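Local coordinates for protein prolyl 4-hydroxylase (Paramecium bursaria Chlorella virus 1, PDB 5C5T) that probably hydroxylates prolines of collagen-like chains as a metal- and 2-oxoglutarate-dependent dioxygenase, at residues I98-L109 and K118-V126; A147-A155 and A194-Y202. All blocks are in the same frame, centred on the assembly; numbering follows the deposited sequence.

Interaction 1: I98-L109 and K118-V126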
loop_
_atom_site.group_PDB
_atom_site.type_symbol
_atom_site.label_atom_id
_atom_site.label_comp_id
_atom_site.label_asym_id
_atom_site.label_seq_id
_atom_site.Cartn_x
_atom_site.Cartn_y
_atom_site.Cartn_z
ATOM N N ILE A 98 0.816 3.835 -13.648
ATOM C CA ILE A 98 1.629 4.320 -12.515
ATOM C C ILE A 98 1.575 5.822 -12.377
ATOM O O ILE A 98 1.418 6.365 -11.258
ATOM C CB ILE A 98 3.077 3.898 -12.658
ATOM C CG1 ILE A 98 3.184 2.362 -12.771
ATOM C CG2 ILE A 98 3.914 4.471 -11.471
ATOM C CD1 ILE A 98 2.997 1.609 -11.532
ATOM N N ASP A 99 1.739 6.511 -13.505
ATOM C CA ASP A 99 1.559 7.941 -13.551
ATOM C C ASP A 99 0.240 8.348 -12.916
ATOM O O ASP A 99 0.184 9.312 -12.181
ATOM C CB ASP A 99 1.602 8.460 -14.989
ATOM C CG ASP A 99 2.977 8.362 -15.616
ATOM O OD1 ASP A 99 3.994 8.463 -14.892
ATOM O OD2 ASP A 99 3.028 8.234 -16.858
ATOM N N LYS A 100 -0.846 7.642 -13.227
ATOM C CA LYS A 100 -2.142 8.001 -12.652
ATOM C C LYS A 100 -2.252 7.755 -11.144
ATOM O O LYS A 100 -2.770 8.573 -10.412
ATOM C CB LYS A 100 -3.254 7.237 -13.377
ATOM C CG LYS A 100 -4.645 7.518 -12.822
ATOM C CD LYS A 100 -5.726 6.878 -13.687
ATOM C CE LYS A 100 -7.121 7.282 -13.218
ATOM N NZ LYS A 100 -8.116 7.233 -14.356
ATOM N N ILE A 101 -1.745 6.621 -10.690
ATOM C CA ILE A 101 -1.638 6.379 -9.236
ATOM C C ILE A 101 -0.979 7.563 -8.567
ATOM O O ILE A 101 -1.495 8.090 -7.581
ATOM C CB ILE A 101 -0.883 5.092 -8.942
ATOM C CG1 ILE A 101 -1.714 3.861 -9.412
ATOM C CG2 ILE A 101 -0.586 4.960 -7.416
ATOM C CD1 ILE A 101 -0.986 2.518 -9.355
ATOM N N GLN A 102 0.135 8.022 -9.125
ATOM C CA GLN A 102 0.917 9.050 -8.436
ATOM C C GLN A 102 0.226 10.383 -8.493
ATOM O O GLN A 102 0.168 11.110 -7.503
ATOM C CB GLN A 102 2.303 9.123 -9.048
ATOM C CG GLN A 102 3.051 7.813 -8.819
ATOM C CD GLN A 102 4.498 7.905 -9.147
ATOM O OE1 GLN A 102 4.879 8.623 -10.114
ATOM N NE2 GLN A 102 5.345 7.204 -8.348
ATOM N N LYS A 103 -0.370 10.680 -9.632
ATOM C CA LYS A 103 -1.182 11.904 -9.748
ATOM C C LYS A 103 -2.336 11.961 -8.739
ATOM O O LYS A 103 -2.504 12.958 -8.062
ATOM C CB LYS A 103 -1.734 12.043 -11.164
ATOM C CG LYS A 103 -2.495 13.362 -11.401
ATOM C CD LYS A 103 -3.001 13.457 -12.826
ATOM C CE LYS A 103 -3.449 14.877 -13.147
ATOM N NZ LYS A 103 -4.821 15.077 -12.661
ATOM N N LYS A 104 -3.125 10.899 -8.639
ATOM C CA LYS A 104 -4.226 10.887 -7.697
ATOM C C LYS A 104 -3.762 10.851 -6.261
ATOM O O LYS A 104 -4.471 11.354 -5.375
ATOM C CB LYS A 104 -5.136 9.715 -7.995
ATOM C CG LYS A 104 -5.773 9.832 -9.321
ATOM C CD LYS A 104 -6.780 8.769 -9.598
ATOM C CE LYS A 104 -7.920 8.893 -8.645
ATOM N NZ LYS A 104 -9.099 8.192 -9.154
ATOM N N THR A 105 -2.596 10.251 -6.016
ATOM C CA THR A 105 -2.068 10.217 -4.649
ATOM C C THR A 105 -1.663 11.650 -4.271
ATOM O O THR A 105 -1.947 12.118 -3.184
ATOM C CB THR A 105 -0.878 9.238 -4.507
ATOM O OG1 THR A 105 -1.336 7.911 -4.807
ATOM C CG2 THR A 105 -0.271 9.266 -3.135
ATOM N N ARG A 106 -1.004 12.345 -5.177
ATOM C CA ARG A 106 -0.604 13.716 -4.902
ATOM C C ARG A 106 -1.834 14.612 -4.662
ATOM O O ARG A 106 -1.867 15.410 -3.694
ATOM C CB ARG A 106 0.284 14.183 -6.076
ATOM C CG ARG A 106 0.676 15.629 -6.024
ATOM C CD ARG A 106 1.639 15.906 -7.156
ATOM N NE ARG A 106 0.925 15.869 -8.437
ATOM C CZ ARG A 106 1.069 14.953 -9.402
ATOM N NH1 ARG A 106 1.924 13.929 -9.296
ATOM N NH2 ARG A 106 0.345 15.078 -10.509
ATOM N N GLU A 107 -2.861 14.468 -5.489
ATOM C CA GLU A 107 -4.076 15.258 -5.305
ATOM C C GLU A 107 -4.737 14.967 -3.950
ATOM O O GLU A 107 -5.279 15.862 -3.318
ATOM C CB GLU A 107 -5.041 14.992 -6.443
ATOM C CG GLU A 107 -4.497 15.493 -7.763
ATOM C CD GLU A 107 -5.401 15.178 -8.940
ATOM O OE1 GLU A 107 -6.179 14.206 -8.846
ATOM O OE2 GLU A 107 -5.329 15.918 -9.946
ATOM N N PHE A 108 -4.701 13.703 -3.548
ATOM C CA PHE A 108 -5.190 13.298 -2.204
ATOM C C PHE A 108 -4.393 13.946 -1.074
ATOM O O PHE A 108 -4.955 14.429 -0.089
ATOM C CB PHE A 108 -5.145 11.752 -2.063
ATOM C CG PHE A 108 -5.556 11.258 -0.695
ATOM C CD1 PHE A 108 -6.900 11.153 -0.358
ATOM C CD2 PHE A 108 -4.596 10.918 0.252
ATOM C CE1 PHE A 108 -7.277 10.715 0.904
ATOM C CE2 PHE A 108 -4.953 10.482 1.524
ATOM C CZ PHE A 108 -6.297 10.388 1.852
ATOM N N LEU A 109 -3.077 13.893 -1.185
ATOM C CA LEU A 109 -2.216 14.451 -0.142
ATOM C C LEU A 109 -2.374 15.981 -0.111
ATOM O O LEU A 109 -2.171 16.596 0.929
ATOM C CB LEU A 109 -0.749 14.064 -0.333
ATOM C CG LEU A 109 -0.454 12.605 -0.039
ATOM C CD1 LEU A 109 0.896 12.198 -0.597
ATOM C CD2 LEU A 109 -0.574 12.322 1.455
ATOM N N LYS A 118 6.742 18.505 2.771
ATOM C CA LYS A 118 7.518 17.925 1.685
ATOM C C LYS A 118 7.506 16.411 1.774
ATOM O O LYS A 118 7.603 15.859 2.876
ATOM C CB LYS A 118 8.964 18.431 1.733
ATOM C CG LYS A 118 9.125 19.913 1.404
ATOM C CD LYS A 118 10.602 20.310 1.365
ATOM C CE LYS A 118 10.789 21.686 0.717
ATOM N NZ LYS A 118 10.364 22.798 1.627
ATOM N N TYR A 119 7.368 15.757 0.623
ATOM C CA TYR A 119 7.599 14.329 0.532
ATOM C C TYR A 119 8.126 13.933 -0.836
ATOM O O TYR A 119 8.152 14.763 -1.763
ATOM C CB TYR A 119 6.307 13.556 0.826
ATOM C CG TYR A 119 5.215 13.897 -0.119
ATOM C CD1 TYR A 119 4.378 14.979 0.118
ATOM C CD2 TYR A 119 5.032 13.177 -1.270
ATOM C CE1 TYR A 119 3.372 15.277 -0.758
ATOM C CE2 TYR A 119 4.036 13.484 -2.147
ATOM C CZ TYR A 119 3.211 14.530 -1.869
ATOM O OH TYR A 119 2.206 14.830 -2.746
ATOM N N ASN A 120 8.549 12.665 -0.939
ATOM C CA ASN A 120 8.906 12.025 -2.196
ATOM C C ASN A 120 8.076 10.781 -2.400
ATOM O O ASN A 120 7.699 10.118 -1.423
ATOM C CB ASN A 120 10.365 11.591 -2.220
ATOM C CG ASN A 120 11.308 12.726 -2.253
ATOM O OD1 ASN A 120 12.241 12.802 -1.439
ATOM N ND2 ASN A 120 11.101 13.625 -3.206
ATOM N N PHE A 121 7.812 10.438 -3.657
ATOM C CA PHE A 121 7.232 9.146 -4.019
ATOM C C PHE A 121 8.326 8.092 -4.263
ATOM O O PHE A 121 9.213 8.261 -5.154
ATOM C CB PHE A 121 6.411 9.240 -5.301
ATOM C CG PHE A 121 5.080 9.943 -5.162
ATOM C CD1 PHE A 121 4.238 9.695 -4.109
ATOM C CD2 PHE A 121 4.672 10.848 -6.123
ATOM C CE1 PHE A 121 2.976 10.348 -4.038
ATOM C CE2 PHE A 121 3.448 11.478 -6.044
ATOM C CZ PHE A 121 2.619 11.239 -5.006
ATOM N N GLU A 122 8.238 6.966 -3.564
ATOM C CA GLU A 122 9.023 5.780 -3.932
ATOM C C GLU A 122 8.576 5.224 -5.296
ATOM O O GLU A 122 7.431 5.434 -5.720
ATOM C CB GLU A 122 8.833 4.721 -2.830
ATOM C CG GLU A 122 9.789 3.547 -2.877
ATOM C CD GLU A 122 9.969 2.858 -1.515
ATOM O OE1 GLU A 122 9.481 3.380 -0.493
ATOM O OE2 GLU A 122 10.691 1.838 -1.480
ATOM N N ASP A 123 9.460 4.523 -5.997
ATOM C CA ASP A 123 9.018 3.729 -7.149
ATOM C C ASP A 123 7.877 2.801 -6.728
ATOM O O ASP A 123 7.938 2.186 -5.673
ATOM C CB ASP A 123 10.148 2.888 -7.695
ATOM C CG ASP A 123 11.242 3.704 -8.354
ATOM O OD1 ASP A 123 11.085 4.926 -8.516
ATOM O OD2 ASP A 123 12.278 3.097 -8.695
ATOM N N VAL A 124 6.874 2.621 -7.587
ATOM C CA VAL A 124 5.757 1.751 -7.255
ATOM C C VAL A 124 6.179 0.268 -7.354
ATOM O O VAL A 124 6.900 -0.130 -8.281
ATOM C CB VAL A 124 4.561 2.054 -8.181
ATOM C CG1 VAL A 124 3.484 1.009 -8.095
ATOM C CG2 VAL A 124 3.995 3.435 -7.889
ATOM N N GLN A 125 5.722 -0.518 -6.367
ATOM C CA GLN A 125 5.888 -1.958 -6.318
ATOM C C GLN A 125 4.556 -2.625 -6.635
ATOM O O GLN A 125 3.497 -2.210 -6.118
ATOM C CB GLN A 125 6.355 -2.403 -4.949
ATOM C CG GLN A 125 6.604 -3.889 -4.779
ATOM C CD GLN A 125 6.570 -4.281 -3.319
ATOM O OE1 GLN A 125 5.500 -4.419 -2.732
ATOM N NE2 GLN A 125 7.737 -4.477 -2.731
ATOM N N VAL A 126 4.577 -3.645 -7.501
ATOM C CA VAL A 126 3.403 -4.518 -7.662
ATOM C C VAL A 126 3.755 -5.892 -7.073
ATOM O O VAL A 126 4.828 -6.441 -7.357
ATOM C CB VAL A 126 2.951 -4.604 -9.159
ATOM C CG1 VAL A 126 1.895 -5.711 -9.377
ATOM C CG2 VAL A 126 2.448 -3.208 -9.643
#

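Interaction 2: A147-A155 and A194-Y202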
loop_
_atom_site.group_PDB
_atom_site.type_symbol
_atom_site.label_atom_id
_atom_site.label_comp_id
_atom_site.label_asym_id
_atom_site.label_seq_id
_atom_site.Cartn_x
_atom_site.Cartn_y
_atom_site.Cartn_z
ATOM N N ALA A 147 16.886 7.980 16.527
ATOM C CA ALA A 147 17.667 7.906 15.298
ATOM C C ALA A 147 16.785 7.563 14.093
ATOM O O ALA A 147 17.067 6.624 13.334
ATOM C CB ALA A 147 18.779 6.869 15.445
ATOM N N CYS A 148 15.692 8.302 13.940
ATOM C CA CYS A 148 14.740 7.975 12.878
ATOM C C CYS A 148 15.370 8.329 11.531
ATOM O O CYS A 148 15.970 9.408 11.379
ATOM C CB CYS A 148 13.399 8.711 13.083
ATOM S SG CYS A 148 12.402 8.110 14.421
ATOM N N PRO A 149 15.247 7.436 10.540
ATOM C CA PRO A 149 15.890 7.722 9.246
ATOM C C PRO A 149 15.331 8.983 8.588
ATOM O O PRO A 149 14.149 9.311 8.746
ATOM C CB PRO A 149 15.581 6.477 8.411
ATOM C CG PRO A 149 14.391 5.903 9.007
ATOM C CD PRO A 149 14.482 6.182 10.491
ATOM N N LYS A 150 16.165 9.688 7.835
ATOM C CA LYS A 150 15.737 10.948 7.288
ATOM C C LYS A 150 14.744 10.707 6.141
ATOM O O LYS A 150 13.959 11.593 5.823
ATOM C CB LYS A 150 16.944 11.767 6.829
ATOM C CG LYS A 150 17.867 12.165 7.955
ATOM C CD LYS A 150 17.369 13.390 8.706
ATOM C CE LYS A 150 18.436 13.883 9.698
ATOM N NZ LYS A 150 18.542 12.990 10.915
ATOM N N ASP A 151 14.749 9.514 5.554
ATOM C CA ASP A 151 13.860 9.204 4.443
ATOM C C ASP A 151 12.801 8.177 4.870
ATOM O O ASP A 151 12.342 7.338 4.057
ATOM C CB ASP A 151 14.644 8.662 3.280
ATOM C CG ASP A 151 15.403 7.381 3.628
ATOM O OD1 ASP A 151 15.527 7.070 4.834
ATOM O OD2 ASP A 151 15.872 6.692 2.694
ATOM N N GLN A 152 12.416 8.253 6.145
ATOM C CA GLN A 152 11.397 7.374 6.703
ATOM C C GLN A 152 10.143 7.356 5.830
ATOM O O GLN A 152 9.692 8.420 5.396
ATOM C CB GLN A 152 11.025 7.869 8.089
ATOM C CG GLN A 152 9.914 7.108 8.803
ATOM C CD GLN A 152 10.380 5.737 9.366
ATOM O OE1 GLN A 152 10.787 4.864 8.631
ATOM N NE2 GLN A 152 10.349 5.597 10.674
ATOM N N ARG A 153 9.568 6.178 5.613
ATOM C CA ARG A 153 8.239 6.082 4.998
ATOM C C ARG A 153 7.181 6.722 5.917
ATOM O O ARG A 153 7.069 6.385 7.089
ATOM C CB ARG A 153 7.865 4.647 4.703
ATOM C CG ARG A 153 8.583 4.032 3.502
ATOM C CD ARG A 153 8.144 2.643 3.237
ATOM N NE ARG A 153 8.861 2.046 2.128
ATOM C CZ ARG A 153 9.017 0.739 1.959
ATOM N NH1 ARG A 153 8.508 -0.088 2.865
ATOM N NH2 ARG A 153 9.682 0.267 0.889
ATOM N N LEU A 154 6.469 7.714 5.391
ATOM C CA LEU A 154 5.429 8.393 6.181
ATOM C C LEU A 154 4.022 7.847 5.987
ATOM O O LEU A 154 3.195 7.958 6.903
ATOM C CB LEU A 154 5.448 9.864 5.864
ATOM C CG LEU A 154 6.769 10.582 6.077
ATOM C CD1 LEU A 154 6.635 12.001 5.644
ATOM C CD2 LEU A 154 7.187 10.576 7.501
ATOM N N ALA A 155 3.758 7.285 4.827
ATOM C CA ALA A 155 2.427 6.824 4.501
ATOM C C ALA A 155 2.479 5.831 3.353
ATOM O O ALA A 155 3.491 5.727 2.605
ATOM C CB ALA A 155 1.506 8.029 4.170
ATOM N N ALA A 194 4.117 6.959 9.617
ATOM C CA ALA A 194 4.936 7.699 10.575
ATOM C C ALA A 194 4.577 9.185 10.591
ATOM O O ALA A 194 3.964 9.717 9.664
ATOM C CB ALA A 194 6.464 7.508 10.272
ATOM N N ASP A 195 4.982 9.831 11.684
ATOM C CA ASP A 195 4.702 11.222 11.942
ATOM C C ASP A 195 5.628 12.085 11.080
ATOM O O ASP A 195 6.829 11.908 11.140
ATOM C CB ASP A 195 4.918 11.468 13.441
ATOM C CG ASP A 195 4.546 12.854 13.871
ATOM O OD1 ASP A 195 4.806 13.819 13.118
ATOM O OD2 ASP A 195 3.998 12.954 14.995
ATOM N N PRO A 196 5.078 12.978 10.238
ATOM C CA PRO A 196 5.954 13.771 9.368
ATOM C C PRO A 196 6.951 14.653 10.106
ATOM O O PRO A 196 7.963 14.982 9.495
ATOM C CB PRO A 196 4.968 14.633 8.574
ATOM C CG PRO A 196 3.762 13.809 8.485
ATOM C CD PRO A 196 3.668 13.103 9.821
ATOM N N VAL A 197 6.686 15.007 11.357
ATOM C CA VAL A 197 7.557 15.913 12.113
ATOM C C VAL A 197 8.681 15.109 12.748
ATOM O O VAL A 197 9.856 15.374 12.518
ATOM C CB VAL A 197 6.766 16.696 13.162
ATOM C CG1 VAL A 197 7.685 17.600 13.924
ATOM C CG2 VAL A 197 5.657 17.510 12.490
ATOM N N THR A 198 8.319 14.100 13.531
ATOM C CA THR A 198 9.328 13.304 14.265
ATOM C C THR A 198 9.879 12.101 13.510
ATOM O O THR A 198 10.932 11.532 13.887
ATOM C CB THR A 198 8.746 12.768 15.573
ATOM O OG1 THR A 198 7.733 11.793 15.268
ATOM C CG2 THR A 198 8.145 13.911 16.432
ATOM N N ARG A 199 9.127 11.692 12.487
ATOM C CA ARG A 199 9.340 10.422 11.763
ATOM C C ARG A 199 9.261 9.138 12.644
ATOM O O ARG A 199 9.635 8.065 12.189
ATOM C CB ARG A 199 10.665 10.505 10.985
ATOM C CG ARG A 199 10.696 11.725 10.040
ATOM C CD ARG A 199 11.994 11.832 9.232
ATOM N NE ARG A 199 13.188 11.534 10.037
ATOM C CZ ARG A 199 13.787 12.401 10.846
ATOM N NH1 ARG A 199 13.301 13.633 10.974
ATOM N NH2 ARG A 199 14.867 12.034 11.532
ATOM N N LYS A 200 8.687 9.234 13.838
ATOM C CA LYS A 200 8.380 8.053 14.646
ATOM C C LYS A 200 7.140 7.332 14.104
ATOM O O LYS A 200 6.218 7.983 13.647
ATOM C CB LYS A 200 8.147 8.400 16.117
ATOM C CG LYS A 200 9.413 8.918 16.810
ATOM C CD LYS A 200 9.137 9.184 18.266
ATOM C CE LYS A 200 10.332 9.810 18.934
ATOM N NZ LYS A 200 10.033 10.247 20.321
ATOM N N LEU A 201 7.100 6.007 14.209
ATOM C CA LEU A 201 5.967 5.236 13.723
ATOM C C LEU A 201 4.649 5.507 14.477
ATOM O O LEU A 201 4.637 5.688 15.713
ATOM C CB LEU A 201 6.245 3.739 13.850
ATOM C CG LEU A 201 7.370 3.132 13.010
ATOM C CD1 LEU A 201 7.402 1.609 13.322
ATOM C CD2 LEU A 201 7.219 3.372 11.560
ATOM N N TYR A 202 3.552 5.466 13.737
ATOM C CA TYR A 202 2.231 5.238 14.350
ATOM C C TYR A 202 2.099 3.728 14.501
ATOM O O TYR A 202 1.817 3.060 13.507
ATOM C CB TYR A 202 1.092 5.782 13.472
ATOM C CG TYR A 202 1.136 7.265 13.223
ATOM C CD1 TYR A 202 0.806 8.161 14.231
ATOM C CD2 TYR A 202 1.483 7.775 11.981
ATOM C CE1 TYR A 202 0.843 9.526 14.001
ATOM C CE2 TYR A 202 1.506 9.116 11.745
ATOM C CZ TYR A 202 1.186 10.001 12.750
ATOM O OH TYR A 202 1.241 11.377 12.483
#

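Interaction 1: I98-L109 and K118-V126
I98 and V124 meet tip to tip at one buried end of this contact, I98 CD1 lying 3.5 Å from V124 CG1. One turn on, F121 points the far rim of its ring, CE1, CZ and CE2, at the helix between Q102, T105 and R106. Its CE1 touches T105 CG2 and its CZ rests on Q102 O, both at 3.5 Å. With chi1 at -62° the T105 hydroxyl lies beside the backbone N, where it can reach I101 O (OG1 to O, 2.8 Å), and the methyl is left for F121. Farther along, buried L109 sets CD1 over one face of the Y119 ring, a CH-pi contact, and Y119 CE2 lies over the outer part of one face of F121. The fit slackens at exposed R106, whose CG meets Y119 OH at 3.7 Å; its guanidinium plane is nearly parallel to the Y119 ring (8°), while the two chains cross at about a right angle. The Q102 amide, tilted 20° from the F121 ring, runs alongside it with NE2 near F121 CB, and NE2 bonds Q222 OE1. Helix 96-109 thus packs against strand 120-129, with strand 217-225 alongside through Q222 and helix 47-59 meeting I98 through L53.

Interaction 2: A147-A155 and A194-Y202
R199 reaches across to C148 and P149 and buries the most surface here. Its chain runs straight to CD and then bends (chi3 -42°), which brings the guanidinium edge to two successive carbonyls. NH2 donates to C148 O at 2.9 Å, nearly straight at 176° and in the guanidinium plane; NE donates to P149 O at 2.7 Å, more bent at 143°. P149 O also takes Q152 N, the closing bond of the type I turn P149-Q152, and the two donors arrive from opposite faces of its plane. K150 CD lies over one face of the guanidinium, and K150 NZ comes to 3.8 Å of R199 NH2, two like charges close together. The R199 backbone is held too: Q152 NE2 bonds R199 O at 3.0 Å and also D142 O.

L154, second in buried surface, pushes CD2 against P196 CA and D195 O, both at 3.9 Å, and its carbonyl accepts A194 N at 3.0 Å. C148, third, sets CB on R199 CB at 3.9 Å, and its sulfur, in a disulfide with C144, lies by the R199 carbonyl. An Asx turn at D195 and an ST turn at T198 shape the facing loop. The contact ties this loop, which follows strand 188-192, to the start of the adjacent antiparallel strand 153-160, where L154 and A155 form a classic bulge opposite I224 of strand 217-225.

Both segments of interaction 1 precede those of interaction 2 in the chain, and the two centres stand 18 Å apart. Both reach the same six-stranded antiparallel sheet of this double-stranded beta-helix dioxygenase fold: interaction 1 through strand 120-129, interaction 2 through strand 153-160, with strand 217-225 between them. The two touch directly across that middle strand by a salt bridge, E122 OE1 to R153 NE at 3.0 Å, and R225 is a further partner of E122. It is this bridge rather than the packing itself that leads to the active site: R153 lies about 6 Å, side chain to ligand, from the bound 2-oxoglutarate, and its NH1 also bonds the backbone O of D140, a zinc ligand.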